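Local coordinates for membrane-associated protein VP24 (Marburg virus - Musoke, Kenya, 1980, PDB 4OR8) that may act as a minor matrix protein of the virion, with a role in nucleocapsid assembly and budding, and interacts with the nucleoprotein, at residues B[109-114]-B[139-145]; B[68-72]-B[101-105]. All blocks are in the same frame, centred on the assembly; numbering follows the deposited sequence. Where two conformers were deposited one is given.

Overall arrangement
From the N terminus, the chain passes through the three-stranded sheet 44-64 before helix 68-73, which opens contact 2. Contact 2 closes when strand 100-101 and the turn after it come back against that helix, 28 residues on. Helix 104-115 starts inside this second segment and leads directly into contact 1, closed by the end of helix 127-142 and the turn beyond it. The two loops therefore lie in series, neither nested nor crossed, and share helix 104-115. Their centres are about 17 Å apart, yet they meet where Ile110 CD1 lies 3.7 Å from Ile102 CD1. Together they tie helix 68-73, the strand outermost, within this chain, in the mixed sheet and helix 127-142 to one helix.

Contact 1 (B[109-114]-B[139-145]); sequences RILLGV and WLLLEVT
Helix 104-115 packs against the C-terminal end of helix 127-142, and Arg109 of the first reaches the turn that ends the second. The backbones come close, with the CA atoms of Gly113 and Leu140 5.1 Å apart. Gly113, which has no side chain, lets Leu140 and Leu141 settle on the helix backbone: Leu140 CB lies 4.0 Å from Gly113 CA, while Leu141 CD2 packs on Ile110 O and lies 4.0 Å from Ile110 CG2.

Arg109 carries the polar half. Its CG stands anti to the backbone N (chi1 -171°) and the chain runs extended to NE, which carries the guanidinium past Leu140 into the turn. NH1 and NH2 both donate to Thr145 O, each at 3.0 Å; the NH2 bond meets that oxygen in the carbonyl plane, on a lone pair, whereas NH1 comes from above the plane. NH2 also donates to Trp139 O at 3.1 Å, across the carbonyl plane from Glu143 N. NE makes a weak bond to Leu140 O. Val144 CA sits over one guanidinium face and Leu140 CD2 over the other.

The indole of Trp139 receives the same group in a cation-pi contact: NH2 stands over one face, offset toward the rim on the NE1 side, and the two planes are 76° apart. Trp139 NE1 in turn donates to Thr145 OG1, close to the ring plane. Trp43 gives Arg109 a second cation-pi partner. One buried cation thus binds main-chain carbonyls at a helix end and in the following turn, adding a second donor to Trp139 O; its several bonds fix the rotation of the guanidinium, whose charge is probably offset in part by these carbonyl dipoles and the indole.

Contact 2 (B[68-72]-B[101-105]); sequences MTLLH and IIEPF
The imidazole of His72 has Ile101 CD1 over the centre of one face, 3.6 Å from the ring centroid and 7° off the normal, a CH-pi contact. At its edge the ring points ND1 at Met68 O, one turn back in the same helix: this hydrogen bond is 2.7 Å long and nearly straight at 170°, with the oxygen in the ring plane, which holds the ring's orientation against its own helix. Met68 O also accepts from His72 N, from the opposite side of its carbonyl plane. The same Ile101 methyl also lies against the helix backbone, at Leu71 O, and touches Leu71 CB.

Here the short helix 68-73 lies against strand 100-101, the outermost strand, within this chain, of the mixed sheet, and against the start of helix 104-115, for which Glu103 takes the N-cap position. Phe235 of the neighbouring strand 228-239 touches both Leu71 and Ile101.

At the first turn of the helix Met68 makes the remaining contacts. Its chain bends at chi2 (-53°) and again at chi3, which lays SD 3.5 Å from Pro104 CD and brings CE to 3.9 Å from Ile101 CG2.

Contact 1 (B[109-114]-B[139-145])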
loop_
_atom_site.group_PDB
_atom_site.type_symbol
_atom_site.label_atom_id
_atom_site.label_comp_id
_atom_site.label_asym_id
_atom_site.label_seq_id
_atom_site.Cartn_x
_atom_site.Cartn_y
_atom_site.Cartn_z
ATOM N N ARG B 109 1.795 -11.884 11.414
ATOM C CA ARG B 109 1.902 -12.513 12.723
ATOM C C ARG B 109 3.240 -12.163 13.355
ATOM O O ARG B 109 3.311 -11.818 14.531
ATOM C CB ARG B 109 1.757 -14.027 12.586
ATOM C CG ARG B 109 1.626 -14.782 13.895
ATOM C CD ARG B 109 1.589 -16.283 13.633
ATOM N NE ARG B 109 1.713 -17.075 14.855
ATOM C CZ ARG B 109 0.707 -17.714 15.438
ATOM N NH1 ARG B 109 -0.510 -17.666 14.913
ATOM N NH2 ARG B 109 0.920 -18.407 16.548
ATOM N N ILE B 110 4.295 -12.245 12.552
ATOM C CA ILE B 110 5.638 -11.881 12.981
ATOM C C ILE B 110 5.697 -10.411 13.378
ATOM O O ILE B 110 6.292 -10.051 14.393
ATOM C CB ILE B 110 6.663 -12.156 11.861
ATOM C CG1 ILE B 110 6.826 -13.663 11.656
ATOM C CG2 ILE B 110 8.004 -11.520 12.180
ATOM C CD1 ILE B 110 7.806 -14.027 10.566
ATOM N N LEU B 111 5.061 -9.569 12.573
ATOM C CA LEU B 111 5.048 -8.133 12.807
ATOM C C LEU B 111 4.351 -7.825 14.131
ATOM O O LEU B 111 4.802 -6.978 14.903
ATOM C CB LEU B 111 4.357 -7.426 11.639
ATOM C CG LEU B 111 4.599 -5.931 11.424
ATOM C CD1 LEU B 111 4.325 -5.571 9.974
ATOM C CD2 LEU B 111 3.719 -5.105 12.344
ATOM N N LEU B 112 3.258 -8.530 14.397
ATOM C CA LEU B 112 2.526 -8.355 15.645
ATOM C C LEU B 112 3.365 -8.770 16.847
ATOM O O LEU B 112 3.305 -8.139 17.903
ATOM C CB LEU B 112 1.208 -9.129 15.617
ATOM C CG LEU B 112 0.043 -8.390 14.962
ATOM C CD1 LEU B 112 -1.199 -9.256 14.927
ATOM C CD2 LEU B 112 -0.234 -7.103 15.712
ATOM N N GLY B 113 4.151 -9.829 16.684
ATOM C CA GLY B 113 5.028 -10.292 17.743
ATOM C C GLY B 113 6.020 -9.215 18.140
ATOM O O GLY B 113 6.310 -9.020 19.319
ATOM N N VAL B 114 6.535 -8.508 17.141
ATOM C CA VAL B 114 7.447 -7.396 17.370
ATOM C C VAL B 114 6.757 -6.246 18.104
ATOM O O VAL B 114 7.315 -5.674 19.041
ATOM C CB VAL B 114 8.041 -6.890 16.036
ATOM C CG1 VAL B 114 8.818 -5.597 16.239
ATOM C CG2 VAL B 114 8.928 -7.954 15.422
ATOM N N TRP B 139 4.707 -16.622 21.321
ATOM C CA TRP B 139 3.747 -17.458 20.612
ATOM C C TRP B 139 3.529 -16.974 19.180
ATOM O O TRP B 139 3.405 -17.777 18.255
ATOM C CB TRP B 139 2.420 -17.501 21.373
ATOM C CG TRP B 139 1.266 -17.969 20.552
ATOM C CD1 TRP B 139 1.124 -19.188 19.959
ATOM C CD2 TRP B 139 0.077 -17.232 20.243
ATOM N NE1 TRP B 139 -0.076 -19.253 19.292
ATOM C CE2 TRP B 139 -0.738 -18.063 19.451
ATOM C CE3 TRP B 139 -0.374 -15.946 20.555
ATOM C CZ2 TRP B 139 -1.976 -17.655 18.967
ATOM C CZ3 TRP B 139 -1.610 -15.541 20.077
ATOM C CH2 TRP B 139 -2.394 -16.393 19.291
ATOM N N LEU B 140 3.491 -15.658 18.998
ATOM C CA LEU B 140 3.278 -15.092 17.672
ATOM C C LEU B 140 4.516 -15.221 16.787
ATOM O O LEU B 140 4.402 -15.432 15.581
ATOM C CB LEU B 140 2.844 -13.630 17.777
ATOM C CG LEU B 140 1.460 -13.397 18.384
ATOM C CD1 LEU B 140 1.285 -11.944 18.780
ATOM C CD2 LEU B 140 0.382 -13.820 17.403
ATOM N N LEU B 141 5.694 -15.106 17.388
ATOM C CA LEU B 141 6.937 -15.136 16.625
ATOM C C LEU B 141 7.402 -16.549 16.281
ATOM O O LEU B 141 7.934 -16.783 15.197
ATOM C CB LEU B 141 8.050 -14.402 17.380
ATOM C CG LEU B 141 7.912 -12.886 17.524
ATOM C CD1 LEU B 141 8.978 -12.338 18.454
ATOM C CD2 LEU B 141 7.996 -12.217 16.167
ATOM N N LEU B 142 7.201 -17.487 17.200
ATOM C CA LEU B 142 7.764 -18.827 17.046
ATOM C C LEU B 142 6.762 -19.886 16.583
ATOM O O LEU B 142 7.155 -20.936 16.079
ATOM C CB LEU B 142 8.425 -19.275 18.351
ATOM C CG LEU B 142 9.559 -18.395 18.875
ATOM C CD1 LEU B 142 10.073 -18.931 20.198
ATOM C CD2 LEU B 142 10.681 -18.309 17.856
ATOM N N GLU B 143 5.473 -19.615 16.753
ATOM C CA GLU B 143 4.454 -20.606 16.423
ATOM C C GLU B 143 3.514 -20.135 15.320
ATOM O O GLU B 143 3.512 -18.961 14.944
ATOM C CB GLU B 143 3.644 -20.970 17.668
ATOM C CG GLU B 143 4.491 -21.305 18.882
ATOM C CD GLU B 143 3.659 -21.505 20.133
ATOM O OE1 GLU B 143 2.696 -22.300 20.087
ATOM O OE2 GLU B 143 3.966 -20.859 21.158
ATOM N N VAL B 144 2.717 -21.066 14.806
ATOM C CA VAL B 144 1.724 -20.757 13.787
ATOM C C VAL B 144 0.363 -21.281 14.224
ATOM O O VAL B 144 -0.606 -21.244 13.465
ATOM C CB VAL B 144 2.094 -21.372 12.425
ATOM C CG1 VAL B 144 3.402 -20.780 11.914
ATOM C CG2 VAL B 144 2.189 -22.891 12.533
ATOM N N THR B 145 0.303 -21.770 15.458
ATOM C CA THR B 145 -0.932 -22.295 16.022
ATOM C C THR B 145 -1.948 -21.180 16.235
ATOM O O THR B 145 -1.580 -20.026 16.458
ATOM C CB THR B 145 -0.669 -23.003 17.356
ATOM O OG1 THR B 145 -0.121 -22.067 18.292
ATOM C CG2 THR B 145 0.317 -24.146 17.157
#

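Contact 2 (B[68-72]-B[101-105])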
loop_
_atom_site.group_PDB
_atom_site.type_symbol
_atom_site.label_atom_id
_atom_site.label_comp_id
_atom_site.label_asym_id
_atom_site.label_seq_id
_atom_site.Cartn_x
_atom_site.Cartn_y
_atom_site.Cartn_z
ATOM N N MET B 68 2.620 -12.016 -3.878
ATOM C CA MET B 68 3.122 -13.379 -3.746
ATOM C C MET B 68 3.748 -13.907 -5.031
ATOM O O MET B 68 4.803 -14.538 -5.002
ATOM C CB MET B 68 2.011 -14.314 -3.269
ATOM C CG MET B 68 1.548 -14.010 -1.860
ATOM S SD MET B 68 2.938 -13.964 -0.709
ATOM C CE MET B 68 3.440 -15.685 -0.720
ATOM N N THR B 69 3.096 -13.644 -6.157
ATOM C CA THR B 69 3.617 -14.072 -7.446
ATOM C C THR B 69 4.911 -13.329 -7.757
ATOM O O THR B 69 5.893 -13.930 -8.193
ATOM C CB THR B 69 2.599 -13.833 -8.574
ATOM O OG1 THR B 69 1.374 -14.506 -8.263
ATOM C CG2 THR B 69 3.135 -14.362 -9.895
ATOM N N LEU B 70 4.906 -12.022 -7.514
ATOM C CA LEU B 70 6.077 -11.188 -7.755
ATOM C C LEU B 70 7.266 -11.586 -6.883
ATOM O O LEU B 70 8.387 -11.697 -7.377
ATOM C CB LEU B 70 5.742 -9.713 -7.534
ATOM C CG LEU B 70 6.899 -8.736 -7.752
ATOM C CD1 LEU B 70 7.376 -8.775 -9.200
ATOM C CD2 LEU B 70 6.500 -7.328 -7.350
ATOM N N LEU B 71 7.020 -11.797 -5.593
ATOM C CA LEU B 71 8.079 -12.176 -4.657
ATOM C C LEU B 71 8.797 -13.444 -5.096
ATOM O O LEU B 71 10.024 -13.532 -5.025
ATOM C CB LEU B 71 7.520 -12.375 -3.248
ATOM C CG LEU B 71 7.251 -11.127 -2.409
ATOM C CD1 LEU B 71 6.639 -11.521 -1.075
ATOM C CD2 LEU B 71 8.532 -10.334 -2.203
ATOM N N HIS B 72 8.025 -14.427 -5.546
ATOM C CA HIS B 72 8.602 -15.681 -5.999
ATOM C C HIS B 72 9.434 -15.490 -7.260
ATOM O O HIS B 72 10.513 -16.065 -7.391
ATOM C CB HIS B 72 7.513 -16.734 -6.210
ATOM C CG HIS B 72 7.031 -17.363 -4.939
ATOM N ND1 HIS B 72 6.004 -16.834 -4.188
ATOM C CD2 HIS B 72 7.443 -18.473 -4.283
ATOM C CE1 HIS B 72 5.802 -17.593 -3.126
ATOM N NE2 HIS B 72 6.663 -18.594 -3.160
ATOM N N ILE B 101 9.996 -17.956 1.118
ATOM C CA ILE B 101 8.946 -16.956 1.219
ATOM C C ILE B 101 7.782 -17.469 2.049
ATOM O O ILE B 101 7.315 -18.587 1.852
ATOM C CB ILE B 101 8.432 -16.569 -0.173
ATOM C CG1 ILE B 101 9.592 -16.063 -1.031
ATOM C CG2 ILE B 101 7.330 -15.524 -0.068
ATOM C CD1 ILE B 101 9.222 -15.816 -2.464
ATOM N N ILE B 102 7.314 -16.647 2.982
ATOM C CA ILE B 102 6.174 -17.016 3.807
ATOM C C ILE B 102 4.951 -16.206 3.414
ATOM O O ILE B 102 5.073 -15.117 2.854
ATOM C CB ILE B 102 6.470 -16.823 5.305
ATOM C CG1 ILE B 102 6.873 -15.375 5.588
ATOM C CG2 ILE B 102 7.565 -17.781 5.755
ATOM C CD1 ILE B 102 7.163 -15.093 7.044
ATOM N N GLU B 103 3.774 -16.750 3.701
ATOM C CA GLU B 103 2.517 -16.076 3.408
ATOM C C GLU B 103 2.441 -14.759 4.163
ATOM O O GLU B 103 3.014 -14.627 5.244
ATOM C CB GLU B 103 1.328 -16.964 3.790
ATOM C CG GLU B 103 1.123 -18.167 2.886
ATOM C CD GLU B 103 2.169 -19.244 3.100
ATOM O OE1 GLU B 103 2.672 -19.368 4.238
ATOM O OE2 GLU B 103 2.496 -19.956 2.128
ATOM N N PRO B 104 1.735 -13.774 3.591
ATOM C CA PRO B 104 1.616 -12.454 4.218
ATOM C C PRO B 104 0.987 -12.484 5.613
ATOM O O PRO B 104 1.358 -11.661 6.448
ATOM C CB PRO B 104 0.739 -11.669 3.233
ATOM C CG PRO B 104 0.099 -12.690 2.369
ATOM C CD PRO B 104 1.065 -13.819 2.281
ATOM N N PHE B 105 0.068 -13.413 5.868
ATOM C CA PHE B 105 -0.554 -13.500 7.192
ATOM C C PHE B 105 0.403 -14.047 8.250
ATOM O O PHE B 105 0.233 -13.800 9.442
ATOM C CB PHE B 105 -1.863 -14.303 7.162
ATOM C CG PHE B 105 -1.732 -15.678 6.562
ATOM C CD1 PHE B 105 -1.166 -16.717 7.286
ATOM C CD2 PHE B 105 -2.202 -15.936 5.281
ATOM C CE1 PHE B 105 -1.053 -17.983 6.738
ATOM C CE2 PHE B 105 -2.095 -17.201 4.726
ATOM C CZ PHE B 105 -1.519 -18.226 5.457
#